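Local coordinates for protein GrgF (Penicillium sp. sh18, PDB 6LZH) that acts as a polyketide transferase of the alpha/beta hydrolase fold in the biosynthesis of gregatin A, a fungal polyketide with an alkylated furanone core, at residues T96-K99 with E100-L103; Q210-Y213 with K214-W218; L285-L288 with K289-M292. One frame throughout, in Å; residues are numbered along the deposited sequence.

Interaction 1 of 3, residues T96-K99 with E100-L103; sequences TWFK and ENPL
Phe98 turns the edge of its ring, near the ring plane, to CB of Asn101, with CD1 of Phe98 4.0 Å from that CB. The two flat groups are nearly perpendicular, the ring and the Asn101 amide lying 81° apart, and the methylene rather than the amide does the touching. Elsewhere the Phe98 ring packs on Ala34 and Ile36 of strand 32-38, on Thr62 and Leu64 of strand 62-66, and on Leu25, which Asn101 also touches. Two backbone bonds turn the chain here. Glu100 N donates to Trp97 O at 3.1 Å, and Asn101 N to Phe98 O at 2.9 Å. Both run from residue i+3 back to i, as the chain passes from helix 84-99 into the loop. Asn101 then shapes what follows: with CG anti to the backbone N (chi1 -165°), OD1 swings forward and accepts Leu103 N at 2.9 Å in its carbonyl plane, on a lone pair, which makes an Asx turn. A water lies within hydrogen-bonding distance of Lys99 O and Asn101 O, 3.0 and 2.7 Å away. Leu103 also pairs with Gly32 through the backbone. The chemistry is thus divided within one residue: the CB of Asn101 meets the aromatic edge, while its amide oxygen takes up a backbone N-H and helps to fix the bend that leads towards strand 104-105.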
loop_
_atom_site.group_PDB
_atom_site.type_symbol
_atom_site.label_atom_id
_atom_site.label_comp_id
_atom_site.label_asym_id
_atom_site.label_seq_id
_atom_site.Cartn_x
_atom_site.Cartn_y
_atom_site.Cartn_z
ATOM N N THR A 96 6.268 -7.654 18.123
ATOM C CA THR A 96 6.745 -9.035 18.255
ATOM C C THR A 96 8.044 -9.099 19.043
ATOM O O THR A 96 8.178 -9.894 19.979
ATOM C CB THR A 96 6.944 -9.645 16.866
ATOM O OG1 THR A 96 5.683 -9.700 16.197
ATOM C CG2 THR A 96 7.559 -11.047 16.950
ATOM N N TRP A 97 9.018 -8.278 18.653
ATOM C CA TRP A 97 10.286 -8.189 19.375
ATOM C C TRP A 97 10.072 -7.801 20.835
ATOM O O TRP A 97 10.617 -8.435 21.753
ATOM C CB TRP A 97 11.183 -7.165 18.673
ATOM C CG TRP A 97 12.494 -6.935 19.318
ATOM C CD1 TRP A 97 13.612 -7.712 19.206
ATOM C CD2 TRP A 97 12.849 -5.836 20.170
ATOM N NE1 TRP A 97 14.644 -7.164 19.949
ATOM C CE2 TRP A 97 14.196 -6.014 20.545
ATOM C CE3 TRP A 97 12.157 -4.720 20.649
ATOM C CZ2 TRP A 97 14.861 -5.120 21.383
ATOM C CZ3 TRP A 97 12.817 -3.828 21.478
ATOM C CH2 TRP A 97 14.158 -4.033 21.835
ATOM N N PHE A 98 9.288 -6.743 21.070
ATOM C CA PHE A 98 9.195 -6.168 22.407
ATOM C C PHE A 98 8.591 -7.144 23.400
ATOM O O PHE A 98 8.999 -7.171 24.570
ATOM C CB PHE A 98 8.362 -4.876 22.373
ATOM C CG PHE A 98 8.783 -3.882 23.403
ATOM C CD1 PHE A 98 9.772 -4.242 24.300
ATOM C CD2 PHE A 98 8.250 -2.609 23.467
ATOM C CE1 PHE A 98 10.217 -3.376 25.249
ATOM C CE2 PHE A 98 8.708 -1.710 24.449
ATOM C CZ PHE A 98 9.690 -2.119 25.332
ATOM N N LYS A 99 7.641 -7.961 22.937
ATOM C CA LYS A 99 6.976 -8.920 23.804
ATOM C C LYS A 99 7.958 -9.870 24.488
ATOM O O LYS A 99 7.654 -10.407 25.563
ATOM C CB LYS A 99 5.957 -9.714 22.991
ATOM C CG LYS A 99 4.593 -9.054 22.909
ATOM C CD LYS A 99 3.758 -9.632 21.793
ATOM C CE LYS A 99 3.725 -11.146 21.829
ATOM N NZ LYS A 99 2.504 -11.661 21.143
ATOM N N GLU A 100 9.132 -10.095 23.892
ATOM C CA GLU A 100 10.101 -11.000 24.497
ATOM C C GLU A 100 10.901 -10.354 25.618
ATOM O O GLU A 100 11.651 -11.054 26.309
ATOM C CB GLU A 100 11.047 -11.549 23.426
ATOM C CG GLU A 100 10.350 -12.439 22.410
ATOM C CD GLU A 100 9.821 -13.742 23.023
ATOM O OE1 GLU A 100 10.647 -14.587 23.452
ATOM O OE2 GLU A 100 8.583 -13.927 23.061
ATOM N N ASN A 101 10.751 -9.061 25.840
ATOM C CA ASN A 101 11.479 -8.436 26.939
ATOM C C ASN A 101 10.764 -8.728 28.258
ATOM O O ASN A 101 9.566 -8.449 28.381
ATOM C CB ASN A 101 11.598 -6.930 26.709
ATOM C CG ASN A 101 12.637 -6.276 27.595
ATOM O OD1 ASN A 101 12.592 -6.387 28.823
ATOM N ND2 ASN A 101 13.580 -5.578 26.977
ATOM N N PRO A 102 11.456 -9.284 29.259
ATOM C CA PRO A 102 10.781 -9.617 30.527
ATOM C C PRO A 102 10.342 -8.400 31.323
ATOM O O PRO A 102 9.581 -8.557 32.289
ATOM C CB PRO A 102 11.835 -10.435 31.298
ATOM C CG PRO A 102 13.068 -10.512 30.411
ATOM C CD PRO A 102 12.913 -9.490 29.321
ATOM N N LEU A 103 10.792 -7.198 30.964
ATOM C CA LEU A 103 10.269 -5.985 31.574
ATOM C C LEU A 103 8.931 -5.563 30.978
ATOM O O LEU A 103 8.298 -4.644 31.508
ATOM C CB LEU A 103 11.275 -4.830 31.417
ATOM C CG LEU A 103 12.424 -4.738 32.419
ATOM C CD1 LEU A 103 13.344 -3.576 32.064
ATOM C CD2 LEU A 103 11.936 -4.606 33.855
HETATM O O HOH W 1 7.772 -10.515 28.515
#

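Interaction 2 of 3, residues Q210-Y213 with K214-W218. With NA (sodium ion), chain D.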
loop_
_atom_site.group_PDB
_atom_site.type_symbol
_atom_site.label_atom_id
_atom_site.label_comp_id
_atom_site.label_asym_id
_atom_site.label_seq_id
_atom_site.Cartn_x
_atom_site.Cartn_y
_atom_site.Cartn_z
ATOM N N GLN A 210 9.894 8.368 -4.955
ATOM C CA GLN A 210 8.956 7.273 -4.762
ATOM C C GLN A 210 8.088 7.497 -3.535
ATOM O O GLN A 210 7.003 6.904 -3.433
ATOM C CB GLN A 210 9.717 5.941 -4.639
ATOM C CG GLN A 210 10.534 5.598 -5.888
ATOM C CD GLN A 210 9.649 5.460 -7.123
ATOM O OE1 GLN A 210 8.485 5.023 -7.036
ATOM N NE2 GLN A 210 10.190 5.835 -8.279
ATOM N N THR A 211 8.553 8.324 -2.594
ATOM C CA THR A 211 7.744 8.630 -1.421
ATOM C C THR A 211 6.369 9.151 -1.828
ATOM O O THR A 211 5.348 8.713 -1.289
ATOM C CB THR A 211 8.465 9.653 -0.538
ATOM O OG1 THR A 211 9.667 9.071 0.004
ATOM C CG2 THR A 211 7.554 10.113 0.599
ATOM N N TYR A 212 6.320 10.052 -2.812
ATOM C CA TYR A 212 5.039 10.619 -3.234
ATOM C C TYR A 212 4.179 9.578 -3.954
ATOM O O TYR A 212 2.960 9.529 -3.748
ATOM C CB TYR A 212 5.271 11.846 -4.122
ATOM C CG TYR A 212 3.978 12.577 -4.461
ATOM C CD1 TYR A 212 3.456 13.545 -3.607
ATOM C CD2 TYR A 212 3.265 12.277 -5.619
ATOM C CE1 TYR A 212 2.261 14.210 -3.904
ATOM C CE2 TYR A 212 2.069 12.931 -5.922
ATOM C CZ TYR A 212 1.574 13.895 -5.060
ATOM O OH TYR A 212 0.394 14.548 -5.359
ATOM N N TYR A 213 4.801 8.734 -4.789
ATOM C CA TYR A 213 4.091 7.629 -5.436
ATOM C C TYR A 213 3.379 6.741 -4.416
ATOM O O TYR A 213 2.187 6.445 -4.552
ATOM C CB TYR A 213 5.077 6.797 -6.273
ATOM C CG TYR A 213 4.467 5.558 -6.923
ATOM C CD1 TYR A 213 4.345 4.352 -6.224
ATOM C CD2 TYR A 213 4.010 5.594 -8.237
ATOM C CE1 TYR A 213 3.784 3.222 -6.823
ATOM C CE2 TYR A 213 3.443 4.469 -8.839
ATOM C CZ TYR A 213 3.338 3.287 -8.130
ATOM O OH TYR A 213 2.794 2.166 -8.736
ATOM N N LYS A 214 4.101 6.275 -3.398
ATOM C CA LYS A 214 3.474 5.374 -2.434
ATOM C C LYS A 214 2.399 6.065 -1.597
ATOM O O LYS A 214 1.417 5.420 -1.207
ATOM C CB LYS A 214 4.540 4.763 -1.531
ATOM C CG LYS A 214 5.381 3.706 -2.230
ATOM C CD LYS A 214 6.241 2.936 -1.242
ATOM C CE LYS A 214 7.248 2.024 -1.950
ATOM N NZ LYS A 214 8.431 2.787 -2.474
ATOM N N SER A 215 2.551 7.362 -1.302
ATOM C CA SER A 215 1.532 8.008 -0.487
ATOM C C SER A 215 0.213 8.162 -1.232
ATOM O O SER A 215 -0.836 8.201 -0.587
ATOM C CB SER A 215 2.017 9.369 0.034
ATOM O OG SER A 215 2.367 10.253 -1.015
ATOM N N LEU A 216 0.225 8.217 -2.569
ATOM C CA LEU A 216 -1.044 8.349 -3.281
ATOM C C LEU A 216 -1.935 7.139 -3.059
ATOM O O LEU A 216 -3.163 7.263 -3.125
ATOM C CB LEU A 216 -0.828 8.544 -4.780
ATOM C CG LEU A 216 -0.355 9.899 -5.303
ATOM C CD1 LEU A 216 -0.384 9.856 -6.828
ATOM C CD2 LEU A 216 -1.192 11.078 -4.764
ATOM N N SER A 217 -1.343 5.971 -2.783
ATOM C CA SER A 217 -2.110 4.756 -2.536
ATOM C C SER A 217 -2.360 4.512 -1.058
ATOM O O SER A 217 -2.899 3.456 -0.696
ATOM C CB SER A 217 -1.406 3.534 -3.126
ATOM O OG SER A 217 -0.063 3.437 -2.650
ATOM N N TRP A 218 -1.959 5.445 -0.203
ATOM C CA TRP A 218 -2.080 5.310 1.242
ATOM C C TRP A 218 -3.043 6.383 1.731
ATOM O O TRP A 218 -2.778 7.579 1.576
ATOM C CB TRP A 218 -0.711 5.445 1.910
ATOM C CG TRP A 218 -0.753 5.242 3.383
ATOM C CD1 TRP A 218 -0.748 6.215 4.341
ATOM C CD2 TRP A 218 -0.818 3.989 4.075
ATOM N NE1 TRP A 218 -0.807 5.641 5.599
ATOM C CE2 TRP A 218 -0.840 4.277 5.461
ATOM C CE3 TRP A 218 -0.843 2.651 3.664
ATOM C CZ2 TRP A 218 -0.890 3.277 6.433
ATOM C CZ3 TRP A 218 -0.903 1.652 4.635
ATOM C CH2 TRP A 218 -0.914 1.973 6.006
HETATM NA NA NA D . -2.041 9.512 0.921
HETATM O O HOH W 2 7.549 2.964 -5.214
HETATM O O HOH W 3 1.027 3.314 -5.057
HETATM O O HOH W 4 -3.845 9.252 -0.660
HETATM O O HOH W 5 -3.813 11.137 1.896
HETATM O O HOH W 6 -0.609 9.997 2.882
#
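Lys214, Tyr213 and Tyr212 carry most of this helical contact. Lys214 N gives a nearly straight bond to Gln210 O at 3.0 Å, and its side chain runs back beside Gln210, where one water bridges Lys214 NZ and Gln210 OE1; the Gln210 NE2 end is held by Asp160. Tyr213 lies with its ring beside Lys214, CD1 near Lys214 N, while its hydroxyl bonds to His92 of the second subunit. Tyr212, its ring turned to the side opposite its own N (chi1 -173°), meets Leu216, with Tyr212 CE2 3.9 Å from Leu216 CD2, and its hydroxyl reaches Thr144 O. Tyr212 O accepts two donors from the same face of its plane: Leu216 N at 3.3 Å and Ser215 OG at 2.9 Å. An alanine at Ser215 would remove OG and would probably leave Tyr212 O with the longer Leu216 bond as its main tie within this turn. The sodium ion is held through the backbone, by Ser215 O at 2.3 Å and Trp218 O at 2.2 Å, and by three waters. Such carbonyl-and-water coordination is typical of a sodium site, here at the C-terminal end of helix 209-216.

Interaction 3 of 3, residues L285-L288 with K289-M292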
loop_
_atom_site.group_PDB
_atom_site.type_symbol
_atom_site.label_atom_id
_atom_site.label_comp_id
_atom_site.label_asym_id
_atom_site.label_seq_id
_atom_site.Cartn_x
_atom_site.Cartn_y
_atom_site.Cartn_z
ATOM N N LEU A 285 -0.354 9.956 29.875
ATOM C CA LEU A 285 -0.103 8.926 30.874
ATOM C C LEU A 285 -1.405 8.458 31.529
ATOM O O LEU A 285 -1.599 7.257 31.765
ATOM C CB LEU A 285 0.875 9.472 31.916
ATOM C CG LEU A 285 1.094 8.553 33.113
ATOM C CD1 LEU A 285 1.922 7.367 32.655
ATOM C CD2 LEU A 285 1.793 9.330 34.228
ATOM N N ASP A 286 -2.314 9.388 31.820
ATOM C CA ASP A 286 -3.597 9.009 32.408
ATOM C C ASP A 286 -4.412 8.154 31.439
ATOM O O ASP A 286 -5.029 7.158 31.838
ATOM C CB ASP A 286 -4.379 10.269 32.800
ATOM C CG ASP A 286 -5.592 9.952 33.648
ATOM O OD1 ASP A 286 -5.397 9.543 34.809
ATOM O OD2 ASP A 286 -6.740 10.078 33.151
ATOM N N PHE A 287 -4.418 8.532 30.159
ATOM C CA PHE A 287 -5.049 7.710 29.129
ATOM C C PHE A 287 -4.494 6.293 29.147
ATOM O O PHE A 287 -5.247 5.318 29.174
ATOM C CB PHE A 287 -4.836 8.360 27.763
ATOM C CG PHE A 287 -5.232 7.491 26.605
ATOM C CD1 PHE A 287 -6.558 7.379 26.224
ATOM C CD2 PHE A 287 -4.274 6.789 25.884
ATOM C CE1 PHE A 287 -6.926 6.575 25.134
ATOM C CE2 PHE A 287 -4.646 5.982 24.789
ATOM C CZ PHE A 287 -5.953 5.876 24.430
ATOM N N LEU A 288 -3.166 6.165 29.135
ATOM C CA LEU A 288 -2.540 4.846 29.171
ATOM C C LEU A 288 -2.875 4.091 30.454
ATOM O O LEU A 288 -3.103 2.874 30.417
ATOM C CB LEU A 288 -1.026 4.984 29.009
ATOM C CG LEU A 288 -0.524 5.523 27.643
ATOM C CD1 LEU A 288 0.992 5.690 27.617
ATOM C CD2 LEU A 288 -0.965 4.644 26.459
ATOM N N LYS A 289 -2.875 4.782 31.602
ATOM C CA LYS A 289 -3.166 4.104 32.868
ATOM C C LYS A 289 -4.593 3.582 32.887
ATOM O O LYS A 289 -4.842 2.450 33.315
ATOM C CB LYS A 289 -2.929 5.051 34.054
ATOM C CG LYS A 289 -1.467 5.288 34.374
ATOM C CD LYS A 289 -1.288 6.295 35.519
ATOM C CE LYS A 289 -0.529 5.648 36.671
ATOM N NZ LYS A 289 0.033 6.623 37.655
ATOM N N ARG A 290 -5.540 4.387 32.400
ATOM C CA ARG A 290 -6.939 3.979 32.408
ATOM C C ARG A 290 -7.193 2.789 31.481
ATOM O O ARG A 290 -7.940 1.874 31.838
ATOM C CB ARG A 290 -7.827 5.173 32.023
ATOM C CG ARG A 290 -7.857 6.277 33.075
ATOM C CD ARG A 290 -8.905 7.346 32.742
ATOM N NE ARG A 290 -8.407 8.322 31.772
ATOM C CZ ARG A 290 -8.699 8.309 30.474
ATOM N NH1 ARG A 290 -9.504 7.384 29.961
ATOM N NH2 ARG A 290 -8.203 9.241 29.682
ATOM N N HIS A 291 -6.564 2.762 30.304
ATOM C CA HIS A 291 -6.907 1.744 29.313
ATOM C C HIS A 291 -6.025 0.500 29.375
ATOM O O HIS A 291 -6.476 -0.586 28.990
ATOM C CB HIS A 291 -6.845 2.345 27.904
ATOM C CG HIS A 291 -8.001 3.246 27.597
ATOM N ND1 HIS A 291 -9.268 2.764 27.338
ATOM C CD2 HIS A 291 -8.086 4.596 27.522
ATOM C CE1 HIS A 291 -10.087 3.781 27.122
ATOM N NE2 HIS A 291 -9.394 4.905 27.233
ATOM N N MET A 292 -4.772 0.627 29.800
ATOM C CA MET A 292 -3.901 -0.533 29.976
ATOM C C MET A 292 -3.844 -1.016 31.423
ATOM O O MET A 292 -3.164 -2.010 31.704
ATOM C CB MET A 292 -2.487 -0.213 29.478
ATOM C CG MET A 292 -2.435 0.289 28.034
ATOM S SD MET A 292 -0.853 -0.013 27.175
ATOM C CE MET A 292 0.273 0.985 28.172
HETATM O O HOH W 7 -7.269 11.610 30.917
#
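Asp286 and Arg290 owe their meeting to different first torsions: the carboxylate of Asp286 extends away from its own N (chi1 -169°), whereas the Arg290 chain starts out opposite its carbonyl carbon, and a bend at chi3 folds the guanidinium back over the preceding turn. Arg290 NE then reaches Asp286 OD2 at 2.8 Å in a salt bridge. The acceptor lies in the guanidinium plane, yet the carboxylate is met from above its own plane, the two planes being 51° apart. One water joins the same OD2 to Arg290 NH2, and Glu260 forms a further salt bridge with NH2, so two carboxylates, Asp286 and Glu260, probably hold the guanidinium's position. One guanidinium face covers Phe287 CA, 3.5 Å from Arg290 NH2. The Phe287 ring meets His291, with Phe287 CE1 3.3 Å from His291 CD2; the ring planes are oblique, at 53°. Glu260 accepts from His291 NE2 as well, which probably helps fix the turn of the imidazole. On the sheet-facing side Leu288 CD2 and Met292 CE meet at 4.2 Å, while i+4 to i backbone bonds, among them Met292 N to Leu288 O at 2.9 Å, continue to the last turn. The apolar side of helix 277-292 thus lies against the main sheet: Phe287, Leu288 and Met292 pack on strand 133-137, the latter two also on Ala110 of strand 108-114, while Glu260 belongs to strand 259-264.

Overall arrangement
The three contacts follow one another along the chain. Interaction 1 ends helix 84-99 and runs into the loop after it, reaching strands 20-26, 32-38 and 62-66 of the mixed eight-stranded sheet; interaction 3 forms the last turns of helix 277-292, on strands 108-114 and 133-137. Their centres are about 20 Å apart and their nearest atoms about 10 Å. Interaction 2 stands apart on helix 209-216, its centre about 32 Å from that of interaction 1 and about 34 Å from that of interaction 3, which lies on the opposite side of the chain's centre. It alone holds a sodium ion. Interactions 1 and 2 both touch the second subunit, Thr96 through its Ala162 and Tyr213 through its His92; interaction 3 touches no other chain of the assembly.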